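Local atomic coordinates of adenosine monophosphate-protein transferase FICD homolog (Caenorhabditis elegans, PDB entry 5JJ6), a protein that belongs to the Fic/DOC family and is a largely helical protein whose Fido domain carries the fold named after that family. Residues B[71-75]-B[101-105]; B[132-136]-B[343-348]; B[250-254]-B[266-270]. All coordinates share one frame; numbering follows the deposited sequence.

Contact 1 (B[71-75]-B[101-105]); sequences LVEAD and LVSAI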
loop_
_atom_site.group_PDB
_atom_site.type_symbol
_atom_site.label_atom_id
_atom_site.label_comp_id
_atom_site.label_asym_id
_atom_site.label_seq_id
_atom_site.Cartn_x
_atom_site.Cartn_y
_atom_site.Cartn_z
ATOM N N LEU B 71 20.010 20.642 -38.681
ATOM C CA LEU B 71 19.337 19.726 -39.557
ATOM C C LEU B 71 18.247 18.960 -38.824
ATOM O O LEU B 71 17.117 18.885 -39.289
ATOM C CB LEU B 71 20.355 18.767 -40.155
ATOM C CG LEU B 71 20.171 18.321 -41.590
ATOM C CD1 LEU B 71 19.798 19.498 -42.483
ATOM C CD2 LEU B 71 21.492 17.735 -42.004
ATOM N N VAL B 72 18.576 18.420 -37.657
ATOM C CA VAL B 72 17.632 17.585 -36.928
ATOM C C VAL B 72 16.436 18.422 -36.486
ATOM O O VAL B 72 15.285 17.956 -36.511
ATOM C CB VAL B 72 18.303 16.913 -35.709
ATOM C CG1 VAL B 72 17.306 16.062 -34.936
ATOM C CG2 VAL B 72 19.468 16.058 -36.166
ATOM N N GLU B 73 16.684 19.681 -36.157
ATOM C CA GLU B 73 15.589 20.530 -35.742
ATOM C C GLU B 73 14.721 20.947 -36.946
ATOM O O GLU B 73 13.482 21.017 -36.850
ATOM C CB GLU B 73 16.117 21.750 -34.989
ATOM C CG GLU B 73 15.019 22.412 -34.179
ATOM C CD GLU B 73 14.427 21.461 -33.138
ATOM O OE1 GLU B 73 15.149 20.534 -32.680
ATOM O OE2 GLU B 73 13.221 21.612 -32.821
ATOM N N ALA B 74 15.370 21.178 -38.084
ATOM C CA ALA B 74 14.663 21.532 -39.309
ATOM C C ALA B 74 13.704 20.413 -39.695
ATOM O O ALA B 74 12.491 20.635 -39.936
ATOM C CB ALA B 74 15.638 21.790 -40.425
ATOM N N ASP B 75 14.268 19.211 -39.765
ATOM C CA ASP B 75 13.489 18.008 -40.004
ATOM C C ASP B 75 12.313 17.893 -39.015
ATOM O O ASP B 75 11.202 17.546 -39.399
ATOM C CB ASP B 75 14.392 16.785 -39.921
ATOM C CG ASP B 75 13.623 15.497 -39.991
ATOM O OD1 ASP B 75 13.123 15.046 -38.931
ATOM O OD2 ASP B 75 13.524 14.929 -41.097
ATOM N N LEU B 101 19.799 12.255 -44.259
ATOM C CA LEU B 101 20.827 12.903 -43.449
ATOM C C LEU B 101 20.610 12.684 -41.939
ATOM O O LEU B 101 21.530 12.248 -41.225
ATOM C CB LEU B 101 20.883 14.403 -43.744
ATOM C CG LEU B 101 21.164 14.848 -45.184
ATOM C CD1 LEU B 101 21.142 16.366 -45.274
ATOM C CD2 LEU B 101 22.489 14.294 -45.696
ATOM N N VAL B 102 19.406 12.981 -41.446
ATOM C CA VAL B 102 19.141 12.778 -40.025
ATOM C C VAL B 102 19.287 11.296 -39.654
ATOM O O VAL B 102 19.697 10.997 -38.531
ATOM C CB VAL B 102 17.754 13.323 -39.562
ATOM C CG1 VAL B 102 17.483 14.703 -40.146
ATOM C CG2 VAL B 102 16.652 12.364 -39.885
ATOM N N SER B 103 18.961 10.374 -40.562
ATOM C CA SER B 103 19.208 8.951 -40.282
ATOM C C SER B 103 20.689 8.680 -40.044
ATOM O O SER B 103 21.050 7.917 -39.131
ATOM C CB SER B 103 18.725 8.047 -41.421
ATOM O OG SER B 103 17.315 7.981 -41.476
ATOM N N ALA B 104 21.543 9.293 -40.868
ATOM C CA ALA B 104 22.987 9.135 -40.690
ATOM C C ALA B 104 23.442 9.655 -39.315
ATOM O O ALA B 104 24.129 8.952 -38.534
ATOM C CB ALA B 104 23.726 9.854 -41.800
ATOM N N ILE B 105 23.023 10.889 -39.031
ATOM C CA ILE B 105 23.307 11.568 -37.772
ATOM C C ILE B 105 22.910 10.722 -36.554
ATOM O O ILE B 105 23.711 10.505 -35.628
ATOM C CB ILE B 105 22.582 12.921 -37.719
ATOM C CG1 ILE B 105 23.103 13.830 -38.833
ATOM C CG2 ILE B 105 22.770 13.578 -36.356
ATOM C CD1 ILE B 105 22.409 15.172 -38.926
#
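Val102 has CG1 anti to its own carbonyl carbon (chi1 -44°), and this methyl is laid against helix 71-84. Val102 CG1 lies 3.7 Å from Asp75 CB, and the two side chains meet at about a right angle. The extended end of Ile105 (chi2 177°) puts Ile105 CD1 4.1 Å from Val72 CG2. Ile105 CG2 meets that valine methyl at the same distance. Ile105 CD1 is also 4.1 Å from Leu71 CD2. Leu71 CD2 reaches further, to 3.6 Å from Leu101 CD1, where the two leucines cross nearly at right angles. The backbones come nearest at Val72 and Val102, with CA atoms 5.9 Å apart. The axes of the two short segments run 10.1 Å apart at closest and are steeply inclined, with 130° between their N-to-C directions. The contact joins helix 71-84 to the long helix 89-120. Arg331 of helix 327-346 touches Val72, so a third helix adjoins this packing. No hydrogen bond links the two segments. Their adhesion is by apolar contact, and the buried Asp75 carboxylate, which also lies against Val102, has its polar partners elsewhere: a salt bridge to Arg327 and a hydrogen bond to Thr98.

Contact 2 (B[132-136]-B[343-348]); sequences MMRET and RYIGAM
Thr136 OG1 is the polar atom on which the contact turns. Tyr344 OH lies 2.5 Å from Thr136 OG1 in a hydrogen bond that either hydroxyl could donate. Arg343 adds two weak bonds: NH2 is 3.0 Å from Thr136 OG1, and NH1 is 3.1 Å from the same oxygen. Both N-H bonds are well bent, the NH2 one to 134°. The threonine oxygen sits at the edge of the guanidinium, near its plane, and is held in a fork by the two terminal nitrogens. Tyr344 OH is also at that edge, in the plane. The bend of the Arg343 chain at chi3 (136°) turns the flat group into this position. One face of the guanidinium is covered by Met132. Met132 CG lies 3.5 Å from Arg343 NH1, and Met132 CE also stands over that face, offset toward the rim. Met132 SD makes a Met-aromatic contact with Tyr344, 5.0 Å from the ring centroid and oblique to the ring. The contact joins helix 127-148 to the C-terminal end of helix 327-346, two helices more than 170 residues apart in the chain. Phe120 meets the tyrosine ring with the planes at about 60°. Pro303 touches Thr136 and Pro302 touches Tyr344, both from a loop. The Met132 chain is bent at chi2 and chi3 and carries its end to the residues just after the partner helix, where Met132 SD is 3.6 Å from Ala347 CB. Met132 CE lies 3.8 Å from that same Ala347 CB. Met348 CE comes near the sulfur more loosely, at 4.4 Å from Met132 SD.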
loop_
_atom_site.group_PDB
_atom_site.type_symbol
_atom_site.label_atom_id
_atom_site.label_comp_id
_atom_site.label_asym_id
_atom_site.label_seq_id
_atom_site.Cartn_x
_atom_site.Cartn_y
_atom_site.Cartn_z
ATOM N N MET B 132 28.922 5.461 -5.419
ATOM C CA MET B 132 28.122 6.050 -6.481
ATOM C C MET B 132 26.918 5.147 -6.766
ATOM O O MET B 132 25.801 5.637 -6.860
ATOM C CB MET B 132 28.969 6.290 -7.727
ATOM C CG MET B 132 28.408 7.387 -8.620
ATOM S SD MET B 132 29.712 8.337 -9.429
ATOM C CE MET B 132 29.035 9.997 -9.347
ATOM N N MET B 133 27.157 3.849 -6.953
ATOM C CA MET B 133 26.096 2.874 -7.231
ATOM C C MET B 133 24.954 2.979 -6.207
ATOM O O MET B 133 23.778 2.932 -6.571
ATOM C CB MET B 133 26.646 1.451 -7.220
ATOM C CG MET B 133 27.621 1.126 -8.332
ATOM S SD MET B 133 27.685 -0.647 -8.672
ATOM C CE MET B 133 27.715 -1.335 -7.010
ATOM N N ARG B 134 25.304 3.090 -4.927
ATOM C CA ARG B 134 24.317 3.119 -3.846
ATOM C C ARG B 134 23.571 4.445 -3.907
ATOM O O ARG B 134 22.344 4.484 -3.754
ATOM C CB ARG B 134 24.970 2.909 -2.475
ATOM C CG ARG B 134 25.325 1.449 -2.198
ATOM C CD ARG B 134 24.301 0.481 -2.843
ATOM N NE ARG B 134 24.874 -0.840 -3.126
ATOM C CZ ARG B 134 24.156 -1.901 -3.482
ATOM N NH1 ARG B 134 24.746 -3.074 -3.725
ATOM N NH2 ARG B 134 22.837 -1.785 -3.578
ATOM N N GLU B 135 24.323 5.531 -4.088
ATOM C CA GLU B 135 23.744 6.874 -4.160
ATOM C C GLU B 135 22.770 6.979 -5.353
ATOM O O GLU B 135 21.776 7.733 -5.325
ATOM C CB GLU B 135 24.848 7.929 -4.266
ATOM N N THR B 136 23.049 6.190 -6.386
ATOM C CA THR B 136 22.268 6.192 -7.613
ATOM C C THR B 136 20.841 5.697 -7.361
ATOM O O THR B 136 19.922 6.089 -8.073
ATOM C CB THR B 136 22.965 5.315 -8.704
ATOM O OG1 THR B 136 23.942 6.098 -9.400
ATOM C CG2 THR B 136 21.972 4.736 -9.715
ATOM N N ARG B 343 28.301 10.412 -15.899
ATOM C CA ARG B 343 28.327 10.614 -14.450
ATOM C C ARG B 343 29.308 9.645 -13.808
ATOM O O ARG B 343 30.155 10.050 -13.010
ATOM C CB ARG B 343 26.941 10.412 -13.835
ATOM C CG ARG B 343 26.795 10.983 -12.454
ATOM C CD ARG B 343 25.357 10.908 -11.966
ATOM N NE ARG B 343 25.309 10.447 -10.577
ATOM C CZ ARG B 343 25.255 9.167 -10.218
ATOM N NH1 ARG B 343 25.221 8.835 -8.934
ATOM N NH2 ARG B 343 25.232 8.215 -11.147
ATOM N N TYR B 344 29.199 8.365 -14.157
ATOM C CA TYR B 344 30.138 7.393 -13.590
ATOM C C TYR B 344 31.582 7.558 -14.074
ATOM O O TYR B 344 32.514 7.529 -13.276
ATOM C CB TYR B 344 29.671 5.967 -13.882
ATOM C CG TYR B 344 28.387 5.604 -13.184
ATOM C CD1 TYR B 344 28.409 5.140 -11.878
ATOM C CD2 TYR B 344 27.158 5.726 -13.817
ATOM C CE1 TYR B 344 27.249 4.801 -11.219
ATOM C CE2 TYR B 344 25.985 5.393 -13.160
ATOM C CZ TYR B 344 26.042 4.928 -11.861
ATOM O OH TYR B 344 24.898 4.586 -11.187
ATOM N N ILE B 345 31.756 7.774 -15.373
ATOM C CA ILE B 345 33.073 7.922 -15.986
ATOM C C ILE B 345 33.850 9.106 -15.411
ATOM O O ILE B 345 34.985 8.954 -14.965
ATOM C CB ILE B 345 32.945 8.112 -17.528
ATOM C CG1 ILE B 345 32.490 6.820 -18.222
ATOM C CG2 ILE B 345 34.229 8.679 -18.127
ATOM C CD1 ILE B 345 33.192 5.582 -17.744
ATOM N N GLY B 346 33.225 10.278 -15.422
ATOM C CA GLY B 346 33.812 11.502 -14.898
ATOM C C GLY B 346 34.208 11.499 -13.427
ATOM O O GLY B 346 35.078 12.269 -13.012
ATOM N N ALA B 347 33.548 10.668 -12.625
ATOM C CA ALA B 347 33.867 10.564 -11.202
ATOM C C ALA B 347 35.105 9.705 -10.904
ATOM O O ALA B 347 35.329 9.313 -9.759
ATOM C CB ALA B 347 32.674 10.019 -10.451
ATOM N N MET B 348 35.900 9.408 -11.928
ATOM C CA MET B 348 37.133 8.642 -11.742
ATOM C C MET B 348 38.330 9.411 -12.297
ATOM O O MET B 348 39.460 9.228 -11.843
ATOM C CB MET B 348 37.033 7.265 -12.415
ATOM C CG MET B 348 35.692 6.560 -12.223
ATOM S SD MET B 348 35.366 6.085 -10.515
ATOM C CE MET B 348 33.608 6.415 -10.349
#

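Contact 3 (B[250-254]-B[266-270]); sequences VDWLN and RAAIA
Trp252 points its six-membered ring from helix 239-254 at helix 263-277, where Ile269 meets it. The two helices follow each other in the chain and form an antiparallel helical hairpin within the Fic/DOC region. The short segments run almost exactly antiparallel, at 176°, with their axes 11.5 Å apart. The indole bridges this spacing. Its CG is anti to the backbone N (chi1 168°), which directs the ring system across the gap. Ile269 stands at about a right angle to the Trp252 side chain. Ile269 CG2 does the touching, 3.6 Å from Trp252 CH2, and approaches the ring obliquely. Arg266 O lies at the ring edge, near its plane, 3.7 Å from Trp252 CH2. That carbonyl already accepts the helical hydrogen bond of Ala270 N. Trp252 CZ3 comes up beside the backbone, 4.1 Å from Ala270 N. No hydrogen bond crosses between the segments. Thr258, in the connection between the helices, bridges them: its carbonyl takes Arg266 NH1 and its hydroxyl bonds Trp252 O. Ile295 of helix 284-297 touches both Leu253 and Ala270. Leu253 meets the aliphatic part of the arginine, with its CD2 4.3 Å from Arg266 CG.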
loop_
_atom_site.group_PDB
_atom_site.type_symbol
_atom_site.label_atom_id
_atom_site.label_comp_id
_atom_site.label_asym_id
_atom_site.label_seq_id
_atom_site.Cartn_x
_atom_site.Cartn_y
_atom_site.Cartn_z
ATOM N N VAL B 250 5.065 -8.218 -24.024
ATOM C CA VAL B 250 6.178 -9.047 -23.548
ATOM C C VAL B 250 6.686 -9.959 -24.660
ATOM O O VAL B 250 7.905 -10.135 -24.827
ATOM C CB VAL B 250 5.814 -9.884 -22.294
ATOM C CG1 VAL B 250 5.579 -8.964 -21.087
ATOM C CG2 VAL B 250 4.621 -10.783 -22.541
ATOM N N ASP B 251 5.758 -10.533 -25.426
ATOM C CA ASP B 251 6.135 -11.440 -26.500
ATOM C C ASP B 251 6.983 -10.669 -27.503
ATOM O O ASP B 251 8.001 -11.178 -27.971
ATOM C CB ASP B 251 4.924 -12.064 -27.185
ATOM C CG ASP B 251 4.187 -13.045 -26.290
ATOM O OD1 ASP B 251 4.846 -13.881 -25.628
ATOM O OD2 ASP B 251 2.937 -13.017 -26.298
ATOM N N TRP B 252 6.579 -9.441 -27.824
ATOM C CA TRP B 252 7.410 -8.619 -28.692
ATOM C C TRP B 252 8.812 -8.416 -28.083
ATOM O O TRP B 252 9.810 -8.437 -28.810
ATOM C CB TRP B 252 6.773 -7.253 -28.959
ATOM C CG TRP B 252 7.756 -6.317 -29.605
ATOM C CD1 TRP B 252 8.206 -6.363 -30.891
ATOM C CD2 TRP B 252 8.458 -5.238 -28.976
ATOM N NE1 TRP B 252 9.123 -5.363 -31.111
ATOM C CE2 TRP B 252 9.297 -4.664 -29.950
ATOM C CE3 TRP B 252 8.449 -4.701 -27.690
ATOM C CZ2 TRP B 252 10.112 -3.574 -29.676
ATOM C CZ3 TRP B 252 9.264 -3.624 -27.424
ATOM C CH2 TRP B 252 10.080 -3.069 -28.414
ATOM N N LEU B 253 8.889 -8.244 -26.760
ATOM C CA LEU B 253 10.182 -8.045 -26.097
ATOM C C LEU B 253 11.110 -9.265 -26.124
ATOM O O LEU B 253 12.335 -9.116 -26.135
ATOM C CB LEU B 253 9.984 -7.626 -24.633
ATOM C CG LEU B 253 9.979 -6.153 -24.223
ATOM C CD1 LEU B 253 9.844 -6.052 -22.728
ATOM C CD2 LEU B 253 11.254 -5.473 -24.655
ATOM N N ASN B 254 10.548 -10.470 -26.095
ATOM C CA ASN B 254 11.407 -11.654 -26.020
ATOM C C ASN B 254 11.641 -12.340 -27.360
ATOM O O ASN B 254 12.482 -13.232 -27.463
ATOM C CB ASN B 254 10.850 -12.656 -25.020
ATOM C CG ASN B 254 10.910 -12.142 -23.611
ATOM O OD1 ASN B 254 11.891 -11.505 -23.220
ATOM N ND2 ASN B 254 9.863 -12.402 -22.836
ATOM N N ARG B 266 14.945 -0.159 -28.622
ATOM C CA ARG B 266 14.131 -1.195 -28.003
ATOM C C ARG B 266 13.471 -0.640 -26.716
ATOM O O ARG B 266 12.270 -0.828 -26.470
ATOM C CB ARG B 266 14.994 -2.426 -27.718
ATOM C CG ARG B 266 14.233 -3.607 -27.169
ATOM C CD ARG B 266 15.017 -4.907 -27.340
ATOM N NE ARG B 266 16.337 -4.857 -26.714
ATOM C CZ ARG B 266 17.479 -5.143 -27.336
ATOM N NH1 ARG B 266 17.476 -5.496 -28.614
ATOM N NH2 ARG B 266 18.631 -5.068 -26.682
ATOM N N ALA B 267 14.282 0.027 -25.896
ATOM C CA ALA B 267 13.835 0.637 -24.649
ATOM C C ALA B 267 12.784 1.738 -24.864
ATOM O O ALA B 267 11.739 1.764 -24.205
ATOM C CB ALA B 267 15.030 1.187 -23.897
ATOM N N ALA B 268 13.074 2.659 -25.775
ATOM C CA ALA B 268 12.131 3.719 -26.080
ATOM C C ALA B 268 10.788 3.151 -26.556
ATOM O O ALA B 268 9.710 3.592 -26.132
ATOM C CB ALA B 268 12.714 4.648 -27.127
ATOM N N ILE B 269 10.848 2.161 -27.434
ATOM C CA ILE B 269 9.624 1.596 -27.976
ATOM C C ILE B 269 8.842 0.868 -26.875
ATOM O O ILE B 269 7.614 0.933 -26.829
ATOM C CB ILE B 269 9.913 0.635 -29.157
ATOM C CG1 ILE B 269 10.544 1.385 -30.324
ATOM C CG2 ILE B 269 8.636 -0.057 -29.628
ATOM C CD1 ILE B 269 11.085 0.459 -31.400
ATOM N N ALA B 270 9.559 0.187 -25.988
ATOM C CA ALA B 270 8.924 -0.464 -24.849
ATOM C C ALA B 270 8.162 0.546 -23.997
ATOM O O ALA B 270 6.968 0.374 -23.717
ATOM C CB ALA B 270 9.942 -1.162 -24.026
#

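Overall arrangement
The three contacts are separate, and none touches another. Contacts 1 and 2 have centres 32 Å apart, contacts 2 and 3 28 Å, and contacts 1 and 3 25 Å. Even the nearest atoms of contacts 1 and 3 are about 14 Å apart. Helix 327-346 adjoins all three. Its early residues touch contact 1 through Arg327 and Arg331, Phe329 and Val330 pack on Ala268 of segment 266-270, and its far end forms contact 2. Along the chain, contact 1 closes first, and contact 3 falls between the two segments of contact 2. Of the three, contact 3 alone has both segments in the Fic/DOC range. Helix 263-277 leads directly into the HPFTDGNGR sequence, the Fic signature motif, whose end enters helix 284-297.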